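PDB 7C8F: H127A/Y244A mutant of alginate lyase AlyC3 in complex with dimannuronate from Psychromonas sp., which belongs to polysaccharide lyase family PL7, whose members cleave alginate by beta-elimination, and here binds dimannuronate in a substrate pocket. Local coordinates for residues B[12-17]-B[52-57]; B[39-44]-B[75-80]; B[122-127]-B[237-242]. All blocks are in the same frame, centred on the assembly; numbering follows the deposited sequence.

Contact 1. Residues B[12-17]-B[52-57]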
loop_
_atom_site.group_PDB
_atom_site.type_symbol
_atom_site.label_atom_id
_atom_site.label_comp_id
_atom_site.label_asym_id
_atom_site.label_seq_id
_atom_site.Cartn_x
_atom_site.Cartn_y
_atom_site.Cartn_z
ATOM N N GLY B 12 4.549 -37.710 20.735
ATOM C CA GLY B 12 3.347 -37.067 21.238
ATOM C C GLY B 12 2.636 -36.298 20.134
ATOM O O GLY B 12 3.266 -35.710 19.251
ATOM N N GLU B 13 1.301 -36.316 20.178
ATOM C CA GLU B 13 0.508 -35.558 19.219
ATOM C C GLU B 13 0.301 -34.151 19.753
ATOM O O GLU B 13 -0.205 -33.997 20.874
ATOM C CB GLU B 13 -0.839 -36.229 18.993
ATOM C CG GLU B 13 -0.718 -37.613 18.363
ATOM C CD GLU B 13 -2.061 -38.267 18.091
ATOM O OE1 GLU B 13 -3.091 -37.563 18.141
ATOM O OE2 GLU B 13 -2.081 -39.489 17.827
ATOM N N PRO B 14 0.700 -33.103 19.010
ATOM C CA PRO B 14 0.612 -31.733 19.550
ATOM C C PRO B 14 -0.758 -31.348 20.088
ATOM O O PRO B 14 -0.845 -30.660 21.111
ATOM C CB PRO B 14 1.063 -30.870 18.359
ATOM C CG PRO B 14 2.065 -31.756 17.647
ATOM C CD PRO B 14 1.481 -33.163 17.756
ATOM N N ALA B 15 -1.836 -31.778 19.428
ATOM C CA ALA B 15 -3.169 -31.428 19.898
ATOM C C ALA B 15 -3.513 -32.034 21.257
ATOM O O ALA B 15 -4.500 -31.615 21.869
ATOM C CB ALA B 15 -4.213 -31.828 18.858
ATOM N N ASN B 16 -2.709 -32.960 21.764
ATOM C CA ASN B 16 -2.959 -33.552 23.073
ATOM C C ASN B 16 -2.305 -32.788 24.215
ATOM O O ASN B 16 -2.402 -33.223 25.365
ATOM C CB ASN B 16 -2.490 -35.011 23.104
ATOM C CG ASN B 16 -3.477 -35.948 22.450
ATOM O OD1 ASN B 16 -4.665 -35.636 22.346
ATOM N ND2 ASN B 16 -2.995 -37.101 21.999
ATOM N N TYR B 17 -1.637 -31.668 23.945
ATOM C CA TYR B 17 -0.921 -30.931 24.978
ATOM C C TYR B 17 -1.579 -29.580 25.193
ATOM O O TYR B 17 -1.627 -28.752 24.275
ATOM C CB TYR B 17 0.567 -30.814 24.639
ATOM C CG TYR B 17 1.227 -32.172 24.735
ATOM C CD1 TYR B 17 1.172 -33.070 23.678
ATOM C CD2 TYR B 17 1.861 -32.576 25.907
ATOM C CE1 TYR B 17 1.748 -34.328 23.773
ATOM C CE2 TYR B 17 2.435 -33.832 26.010
ATOM C CZ TYR B 17 2.380 -34.698 24.939
ATOM O OH TYR B 17 2.949 -35.949 25.032
ATOM N N GLY B 52 -4.972 -35.694 15.498
ATOM C CA GLY B 52 -4.341 -36.691 14.656
ATOM C C GLY B 52 -3.139 -36.231 13.852
ATOM O O GLY B 52 -2.508 -37.064 13.187
ATOM N N ILE B 53 -2.794 -34.947 13.879
ATOM C CA ILE B 53 -1.715 -34.412 13.053
ATOM C C ILE B 53 -0.401 -34.584 13.808
ATOM O O ILE B 53 -0.151 -33.880 14.789
ATOM C CB ILE B 53 -1.960 -32.941 12.703
ATOM C CG1 ILE B 53 -3.288 -32.787 11.955
ATOM C CG2 ILE B 53 -0.794 -32.382 11.889
ATOM C CD1 ILE B 53 -3.338 -33.515 10.636
ATOM N N VAL B 54 0.437 -35.507 13.343
ATOM C CA VAL B 54 1.722 -35.801 13.981
ATOM C C VAL B 54 2.585 -36.544 12.973
ATOM O O VAL B 54 2.081 -37.333 12.172
ATOM C CB VAL B 54 1.525 -36.625 15.278
ATOM C CG1 VAL B 54 0.810 -37.947 14.971
ATOM C CG2 VAL B 54 2.862 -36.900 15.977
ATOM N N ASN B 55 3.888 -36.280 13.002
ATOM C CA ASN B 55 4.824 -37.093 12.229
ATOM C C ASN B 55 6.240 -36.831 12.727
ATOM O O ASN B 55 6.451 -36.129 13.720
ATOM C CB ASN B 55 4.675 -36.927 10.718
ATOM C CG ASN B 55 5.057 -35.547 10.233
ATOM O OD1 ASN B 55 5.814 -34.828 10.881
ATOM N ND2 ASN B 55 4.547 -35.178 9.071
ATOM N N GLN B 56 7.209 -37.451 12.043
ATOM C CA GLN B 56 8.608 -37.379 12.449
ATOM C C GLN B 56 9.141 -35.956 12.456
ATOM O O GLN B 56 10.124 -35.685 13.150
ATOM C CB GLN B 56 9.467 -38.221 11.501
ATOM C CG GLN B 56 9.162 -37.973 10.029
ATOM C CD GLN B 56 10.039 -38.784 9.092
ATOM O OE1 GLN B 56 11.231 -38.974 9.342
ATOM N NE2 GLN B 56 9.451 -39.267 8.002
ATOM N N TYR B 57 8.525 -35.046 11.699
ATOM C CA TYR B 57 8.997 -33.669 11.613
ATOM C C TYR B 57 8.158 -32.691 12.432
ATOM O O TYR B 57 8.545 -31.523 12.555
ATOM C CB TYR B 57 9.006 -33.190 10.153
ATOM C CG TYR B 57 9.935 -33.954 9.230
ATOM C CD1 TYR B 57 11.313 -33.853 9.353
ATOM C CD2 TYR B 57 9.425 -34.768 8.225
ATOM C CE1 TYR B 57 12.160 -34.547 8.504
ATOM C CE2 TYR B 57 10.264 -35.465 7.373
ATOM C CZ TYR B 57 11.630 -35.350 7.515
ATOM O OH TYR B 57 12.466 -36.041 6.666
HETATM O O HOH W 1 -2.556 -39.928 14.460
HETATM O O HOH W 2 -1.720 -32.721 16.777
#
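Val54 and Glu13 meet with their side chains crossing at about a right angle, and aliphatic carbons make the closest approach: Val54 CG1 lies 3.7 Å from Glu13 CG. The two methyls of the valine are split by its first torsion (chi1 59°), which sets CG1 between the backbone N and the carbonyl carbon, facing the glutamate chain. CG2, anti to the backbone N, instead touches the backbone, 3.5 Å from Gly12 O. Next to this pair the Pro14 ring presses against the other loop with its CD, 3.5 Å from Ile53 O, and touches Val54 more distantly.

These residues lie in two loops at one flank of the concanavalin-type beta-sandwich expected of the family. Residues 14-16 form a short 3-10 turn just ahead of helix 18-25, whereas 52-57 leads into strand 58-60, onto which Pro14 also packs. Asn55 makes an Asx turn before that strand, its OD1 accepting from Tyr57 N at 2.8 Å.

Polar contact between the loops runs through water, as no direct hydrogen bond joins them. One water accepts from Ala15 N at 2.8 Å and donates to Ile53 O, also at 2.8 Å, tying the 3-10 turn to the opposite backbone. A second donates to Gly52 O at 3.1 Å, with a weak, long bond to Glu13 OE2. The carboxylate itself approaches Gly52 without bonding to its N. Gly52 has backbone angles (phi 83°, psi -5°) that leave no room for a side chain and so call for glycine. Val54 is further held by backbone bonding to Ser5.

Contact 2. Residues B[39-44]-B[75-80]. With BEM (beta-D-mannopyranuronic acid), chain D.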
loop_
_atom_site.group_PDB
_atom_site.type_symbol
_atom_site.label_atom_id
_atom_site.label_comp_id
_atom_site.label_asym_id
_atom_site.label_seq_id
_atom_site.Cartn_x
_atom_site.Cartn_y
_atom_site.Cartn_z
ATOM N N GLY B 39 10.892 -26.287 -3.085
ATOM C CA GLY B 39 10.026 -25.305 -2.479
ATOM C C GLY B 39 8.587 -25.717 -2.253
ATOM O O GLY B 39 7.773 -24.876 -1.977
ATOM N N ASN B 40 8.281 -27.004 -2.357
ATOM C CA ASN B 40 6.920 -27.489 -2.195
ATOM C C ASN B 40 6.314 -27.228 -0.824
ATOM O O ASN B 40 7.039 -27.049 0.123
ATOM C CB ASN B 40 6.799 -28.987 -2.527
ATOM C CG ASN B 40 7.165 -29.887 -1.363
ATOM O OD1 ASN B 40 6.357 -30.154 -0.490
ATOM N ND2 ASN B 40 8.382 -30.319 -1.336
ATOM N N LYS B 41 4.991 -27.275 -0.774
ATOM C CA LYS B 41 4.283 -27.053 0.477
ATOM C C LYS B 41 2.896 -27.681 0.540
ATOM O O LYS B 41 2.131 -27.552 -0.349
ATOM C CB LYS B 41 4.164 -25.554 0.732
ATOM C CG LYS B 41 3.896 -25.185 2.160
ATOM C CD LYS B 41 4.485 -23.822 2.460
ATOM C CE LYS B 41 3.613 -22.745 1.845
ATOM N NZ LYS B 41 4.205 -21.391 1.920
ATOM N N GLU B 42 2.607 -28.356 1.625
ATOM C CA GLU B 42 1.329 -28.978 1.873
ATOM C C GLU B 42 0.700 -28.323 3.080
ATOM O O GLU B 42 1.368 -27.843 3.930
ATOM C CB GLU B 42 1.504 -30.433 2.131
ATOM C CG GLU B 42 2.060 -31.159 0.946
ATOM C CD GLU B 42 1.879 -32.638 1.046
ATOM O OE1 GLU B 42 0.804 -33.101 1.399
ATOM O OE2 GLU B 42 2.808 -33.337 0.716
ATOM N N TYR B 43 -0.611 -28.329 3.098
ATOM C CA TYR B 43 -1.397 -27.704 4.118
ATOM C C TYR B 43 -2.237 -28.692 4.871
ATOM O O TYR B 43 -2.833 -29.532 4.283
ATOM C CB TYR B 43 -2.288 -26.650 3.452
ATOM C CG TYR B 43 -1.542 -25.644 2.628
ATOM C CD1 TYR B 43 -1.148 -25.908 1.334
ATOM C CD2 TYR B 43 -1.239 -24.425 3.144
ATOM C CE1 TYR B 43 -0.478 -24.967 0.612
ATOM C CE2 TYR B 43 -0.578 -23.488 2.431
ATOM C CZ TYR B 43 -0.192 -23.766 1.162
ATOM O OH TYR B 43 0.485 -22.816 0.508
ATOM N N PHE B 44 -2.286 -28.561 6.181
ATOM C CA PHE B 44 -3.083 -29.419 7.049
ATOM C C PHE B 44 -3.734 -28.565 8.121
ATOM O O PHE B 44 -3.299 -27.442 8.395
ATOM C CB PHE B 44 -2.241 -30.529 7.676
ATOM C CG PHE B 44 -1.529 -31.379 6.662
ATOM C CD1 PHE B 44 -2.203 -32.388 5.990
ATOM C CD2 PHE B 44 -0.198 -31.155 6.360
ATOM C CE1 PHE B 44 -1.554 -33.165 5.044
ATOM C CE2 PHE B 44 0.460 -31.929 5.419
ATOM C CZ PHE B 44 -0.223 -32.936 4.759
ATOM N N HIS B 75 15.385 -23.999 1.519
ATOM C CA HIS B 75 14.128 -23.356 1.142
ATOM C C HIS B 75 12.886 -24.160 1.503
ATOM O O HIS B 75 11.773 -23.761 1.131
ATOM C CB HIS B 75 14.099 -22.943 -0.332
ATOM C CG HIS B 75 15.312 -22.176 -0.756
ATOM N ND1 HIS B 75 16.161 -22.614 -1.749
ATOM C CD2 HIS B 75 15.834 -21.013 -0.300
ATOM C CE1 HIS B 75 17.146 -21.745 -1.898
ATOM N NE2 HIS B 75 16.971 -20.764 -1.031
ATOM N N LEU B 76 13.030 -25.279 2.201
ATOM C CA LEU B 76 11.858 -25.996 2.672
ATOM C C LEU B 76 11.489 -25.518 4.076
ATOM O O LEU B 76 12.305 -24.933 4.797
ATOM C CB LEU B 76 12.073 -27.513 2.626
ATOM C CG LEU B 76 12.252 -28.116 1.223
ATOM C CD1 LEU B 76 12.124 -29.640 1.251
ATOM C CD2 LEU B 76 11.246 -27.526 0.240
ATOM N N ARG B 77 10.235 -25.743 4.451
ATOM C CA ARG B 77 9.749 -25.147 5.686
ATOM C C ARG B 77 8.764 -26.071 6.377
ATOM O O ARG B 77 8.239 -27.024 5.792
ATOM C CB ARG B 77 9.163 -23.744 5.451
ATOM C CG ARG B 77 8.286 -23.599 4.219
ATOM C CD ARG B 77 8.294 -22.161 3.671
ATOM N NE ARG B 77 8.335 -21.145 4.724
ATOM C CZ ARG B 77 9.236 -20.169 4.790
ATOM N NH1 ARG B 77 10.170 -20.060 3.853
ATOM N NH2 ARG B 77 9.201 -19.291 5.788
ATOM N N ASN B 78 8.510 -25.754 7.644
ATOM C CA ASN B 78 7.604 -26.526 8.486
ATOM C C ASN B 78 7.126 -25.567 9.577
ATOM O O ASN B 78 7.854 -25.311 10.540
ATOM C CB ASN B 78 8.333 -27.726 9.067
ATOM C CG ASN B 78 7.484 -28.503 10.047
ATOM O OD1 ASN B 78 6.293 -28.239 10.202
ATOM N ND2 ASN B 78 8.096 -29.485 10.711
ATOM N N GLU B 79 5.927 -25.019 9.405
ATOM C CA GLU B 79 5.505 -23.904 10.232
ATOM C C GLU B 79 4.029 -23.982 10.564
ATOM O O GLU B 79 3.208 -24.368 9.725
ATOM C CB GLU B 79 5.718 -22.563 9.505
ATOM C CG GLU B 79 7.180 -22.218 9.251
ATOM C CD GLU B 79 7.347 -21.121 8.223
ATOM O OE1 GLU B 79 6.682 -21.169 7.159
ATOM O OE2 GLU B 79 8.147 -20.204 8.489
ATOM N N VAL B 80 3.694 -23.591 11.785
ATOM C CA VAL B 80 2.317 -23.267 12.137
ATOM C C VAL B 80 2.048 -21.832 11.699
ATOM O O VAL B 80 2.831 -20.922 12.004
ATOM C CB VAL B 80 2.097 -23.440 13.649
ATOM C CG1 VAL B 80 0.847 -22.727 14.103
ATOM C CG2 VAL B 80 2.021 -24.928 14.019
HETATM C C1 BEM D . 7.732 -16.627 0.261
HETATM C C2 BEM D . 8.101 -15.348 -0.469
HETATM O O2 BEM D . 7.484 -14.237 0.156
HETATM C C3 BEM D . 9.599 -15.187 -0.505
HETATM O O3 BEM D . 9.943 -13.951 -1.050
HETATM C C4 BEM D . 10.216 -15.344 0.877
HETATM O O4 BEM D . 11.621 -15.509 0.712
HETATM C C5 BEM D . 9.682 -16.586 1.553
HETATM O O5 BEM D . 8.277 -16.660 1.546
HETATM C C6 BEM D . 10.116 -16.499 2.962
HETATM O O6B BEM D . 9.317 -16.070 3.793
HETATM O O6A BEM D . 11.174 -17.020 3.274
HETATM O O1 BEM D . 6.333 -16.718 0.454
HETATM O O HOH W 3 4.573 -21.525 4.877
#
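Glu79 OE1 is gripped from several sides: Arg77 NE donates to it at 2.9 Å with a nearly straight N-H...O angle of 165°, Lys239 NZ adds a salt bridge, and a water links it to Lys41 NZ across the contact. That water accepts from Lys41 NZ at 3.0 Å; its proton toward Glu79 is less certain, because other acceptors compete. Arg77 takes the carboxylate side-on, NE to OE1 and NH2 to OE2 (3.0 Å), its chain bending at chi3 (-37°) as part of what turns the guanidinium to Glu79 and the sugar. OE1 lies in the guanidinium plane, yet NE meets it from above the carboxylate plane, so the two flat groups are not coplanar.

Arg77 and Glu79 belong to the Arg-Asn-Glu-Val-Arg version of the PL7 R(S/T/N)E(L/V)R motif, on a strand lining the substrate cleft. With the guanidinium fixed by Glu79, NH1 is left to donate to BEM O6A at 3.3 Å, a long, bent bond (141°) to the sugar, which Lys170 also hydrogen-bonds.

Alongside the salt bridge, the aliphatic parts of the two basic chains meet loosely, Lys41 CD 4.2 Å from Arg77 CG. Leu76 reaches the other end of 39-44, its CD2 3.6 Å from Gly39 N. Strand 27-31 pairs with both 42-44 and 77-82 and so lies between them; just beyond it, the Ser32 hydroxyl hydrogen-bonds both Asn40 O and Arg77 N.

Contact 3. Residues B[122-127]-B[237-242]. With BEM (beta-D-mannopyranuronic acid), chain D.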
loop_
_atom_site.group_PDB
_atom_site.type_symbol
_atom_site.label_atom_id
_atom_site.label_comp_id
_atom_site.label_asym_id
_atom_site.label_seq_id
_atom_site.Cartn_x
_atom_site.Cartn_y
_atom_site.Cartn_z
ATOM N N PHE B 122 12.778 -19.124 12.527
ATOM C CA PHE B 122 11.857 -19.854 13.391
ATOM C C PHE B 122 10.671 -19.044 13.904
ATOM O O PHE B 122 9.731 -19.642 14.443
ATOM C CB PHE B 122 12.608 -20.568 14.540
ATOM C CG PHE B 122 13.381 -19.645 15.432
ATOM C CD1 PHE B 122 14.698 -19.302 15.136
ATOM C CD2 PHE B 122 12.792 -19.126 16.566
ATOM C CE1 PHE B 122 15.415 -18.434 15.960
ATOM C CE2 PHE B 122 13.495 -18.271 17.401
ATOM C CZ PHE B 122 14.819 -17.919 17.096
ATOM N N LEU B 123 10.663 -17.724 13.732
ATOM C CA LEU B 123 9.474 -16.913 13.965
ATOM C C LEU B 123 9.393 -15.896 12.849
ATOM O O LEU B 123 10.427 -15.387 12.402
ATOM C CB LEU B 123 9.531 -16.165 15.300
ATOM C CG LEU B 123 9.743 -17.037 16.543
ATOM C CD1 LEU B 123 10.156 -16.193 17.734
ATOM C CD2 LEU B 123 8.471 -17.819 16.875
ATOM N N GLN B 124 8.178 -15.575 12.402
ATOM C CA GLN B 124 8.028 -14.660 11.282
ATOM C C GLN B 124 6.746 -13.851 11.434
ATOM O O GLN B 124 5.738 -14.347 11.942
ATOM C CB GLN B 124 8.046 -15.446 9.960
ATOM C CG GLN B 124 8.071 -14.626 8.682
ATOM C CD GLN B 124 8.595 -15.428 7.494
ATOM O OE1 GLN B 124 9.673 -16.019 7.560
ATOM N NE2 GLN B 124 7.835 -15.448 6.407
ATOM N N VAL B 125 6.795 -12.604 10.974
ATOM C CA VAL B 125 5.595 -11.831 10.677
ATOM C C VAL B 125 5.626 -11.609 9.175
ATOM O O VAL B 125 6.531 -10.934 8.662
ATOM C CB VAL B 125 5.545 -10.486 11.420
ATOM C CG1 VAL B 125 4.265 -9.716 11.043
ATOM C CG2 VAL B 125 5.640 -10.667 12.933
ATOM N N ALA B 126 4.653 -12.184 8.467
ATOM C CA ALA B 126 4.518 -12.031 7.027
ATOM C C ALA B 126 3.392 -11.053 6.732
ATOM O O ALA B 126 2.623 -10.677 7.615
ATOM C CB ALA B 126 4.166 -13.382 6.398
ATOM N N ASN B 127 3.301 -10.615 5.478
ATOM C CA ASN B 127 2.093 -9.932 5.030
ATOM C C ASN B 127 1.319 -10.835 4.091
ATOM O O ASN B 127 1.902 -11.582 3.296
ATOM C CB ASN B 127 2.361 -8.566 4.368
ATOM C CG ASN B 127 2.967 -8.684 2.982
ATOM O OD1 ASN B 127 2.266 -8.589 1.965
ATOM N ND2 ASN B 127 4.268 -8.877 2.933
ATOM N N TYR B 237 0.523 -11.536 9.414
ATOM C CA TYR B 237 0.217 -12.761 10.141
ATOM C C TYR B 237 1.486 -13.380 10.696
ATOM O O TYR B 237 2.598 -13.116 10.218
ATOM C CB TYR B 237 -0.541 -13.785 9.287
ATOM C CG TYR B 237 0.161 -14.272 8.030
ATOM C CD1 TYR B 237 0.020 -13.599 6.816
ATOM C CD2 TYR B 237 0.924 -15.433 8.051
ATOM C CE1 TYR B 237 0.633 -14.078 5.666
ATOM C CE2 TYR B 237 1.523 -15.924 6.911
ATOM C CZ TYR B 237 1.382 -15.240 5.718
ATOM O OH TYR B 237 1.988 -15.706 4.562
ATOM N N PHE B 238 1.306 -14.220 11.713
ATOM C CA PHE B 238 2.403 -14.898 12.392
ATOM C C PHE B 238 2.640 -16.300 11.840
ATOM O O PHE B 238 1.696 -17.022 11.498
ATOM C CB PHE B 238 2.084 -15.082 13.877
ATOM C CG PHE B 238 2.116 -13.821 14.691
ATOM C CD1 PHE B 238 3.271 -13.038 14.764
ATOM C CD2 PHE B 238 1.018 -13.456 15.455
ATOM C CE1 PHE B 238 3.294 -11.900 15.551
ATOM C CE2 PHE B 238 1.047 -12.329 16.251
ATOM C CZ PHE B 238 2.182 -11.542 16.298
ATOM N N LYS B 239 3.913 -16.705 11.823
ATOM C CA LYS B 239 4.302 -18.093 11.628
ATOM C C LYS B 239 5.386 -18.455 12.626
ATOM O O LYS B 239 6.178 -17.601 13.049
ATOM C CB LYS B 239 4.845 -18.364 10.223
ATOM C CG LYS B 239 3.800 -18.138 9.145
ATOM C CD LYS B 239 4.187 -18.739 7.803
ATOM C CE LYS B 239 5.250 -17.908 7.110
ATOM N NZ LYS B 239 5.595 -18.548 5.803
ATOM N N ALA B 240 5.440 -19.734 12.971
ATOM C CA ALA B 240 6.443 -20.264 13.879
ATOM C C ALA B 240 6.770 -21.689 13.470
ATOM O O ALA B 240 5.870 -22.456 13.122
ATOM C CB ALA B 240 5.954 -20.236 15.333
ATOM N N GLY B 241 8.053 -22.037 13.527
ATOM C CA GLY B 241 8.490 -23.390 13.224
ATOM C C GLY B 241 9.923 -23.352 12.748
ATOM O O GLY B 241 10.766 -22.743 13.421
ATOM N N VAL B 242 10.217 -23.944 11.588
ATOM C CA VAL B 242 11.529 -23.810 10.954
ATOM C C VAL B 242 11.353 -23.551 9.470
ATOM O O VAL B 242 10.432 -24.077 8.834
ATOM C CB VAL B 242 12.436 -25.044 11.152
ATOM C CG1 VAL B 242 12.812 -25.203 12.597
ATOM C CG2 VAL B 242 11.746 -26.297 10.629
HETATM C C1 BEM D . 7.732 -16.627 0.261
HETATM C C2 BEM D . 8.101 -15.348 -0.469
HETATM O O2 BEM D . 7.484 -14.237 0.156
HETATM C C3 BEM D . 9.599 -15.187 -0.505
HETATM O O3 BEM D . 9.943 -13.951 -1.050
HETATM C C4 BEM D . 10.216 -15.344 0.877
HETATM O O4 BEM D . 11.621 -15.509 0.712
HETATM C C5 BEM D . 9.682 -16.586 1.553
HETATM O O5 BEM D . 8.277 -16.660 1.546
HETATM C C6 BEM D . 10.116 -16.499 2.962
HETATM O O6B BEM D . 9.317 -16.070 3.793
HETATM O O6A BEM D . 11.174 -17.020 3.274
HETATM O O1 BEM D . 6.333 -16.718 0.454
HETATM O O HOH W 4 7.287 -17.759 4.010
HETATM O O HOH W 5 1.745 -14.262 2.373
#
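Tyr237 leaves its strand on the face it shares with Ala126, Gln124 and Lys239, and chi1 (60°) sets CG between the backbone N and the carbonyl carbon, laying the ring over the neighbouring strand. Beyond CB, CD1 comes near Ala126 O and CE1 near Asn127 O (3.7 Å). Ala126 occupies the histidine position of the PL7 Gln-Ile/Val-His motif and is probably engineered, so its methyl packing belongs to the mutant: CZ meets Ala126 CB at 3.4 Å, a CH-pi contact over one ring face. At the tip, OH shares a 2.6 Å hydrogen bond with a water that donates to Asn127 O. A leucine here would probably lose this water bridge and the aromatic face against Ala126, and leave Arg81 without its cation-pi partner.

The strands are antiparallel, with Gln124-Lys239 and Ala126-Tyr237 as hydrogen-bonded pairs. The other face turns into the sandwich: Val125 CG2 packs on Phe238 CE1 at 3.7 Å, and Leu123 on Ala240. On the side of strand 143-148, Phe122 and Leu123 form a classic beta bulge opposite Val145.

Gln124 runs beside Lys239, and in one of its two deposited conformers Gln124 NE2 donates to BEM O6B at 3.1 Å; Lys239 NZ, salt-bridged to Glu79, donates at 2.6 Å to a water that in turn donates to O6B. An amide directly, in that conformer, and an ammonium through water are consistent with a site that reads a uronate's negative charge.

Overall arrangement
Contacts 2 and 3 share one large antiparallel sheet and lie with centres about 12 Å apart. Strands 77-82 and 235-240 are neighbours there, and probable backbone hydrogen bonds from Val80 N to Ala240 O and Asn78 N to Val242 O join the contacts. Both reach the bound mannuronate, so this sheet supplies part of the substrate pocket. Contact 1 sits at the flank, about 16 Å from contact 2 and 20 Å from contact 3 between centres; it touches contact 2 where Tyr57 O meets Asn78 ND2, a weak hydrogen bond, and loop 52-57 leads into the second sheet. Along the chain, contacts 1 and 2 interleave, whereas contact 3 opens after both have closed.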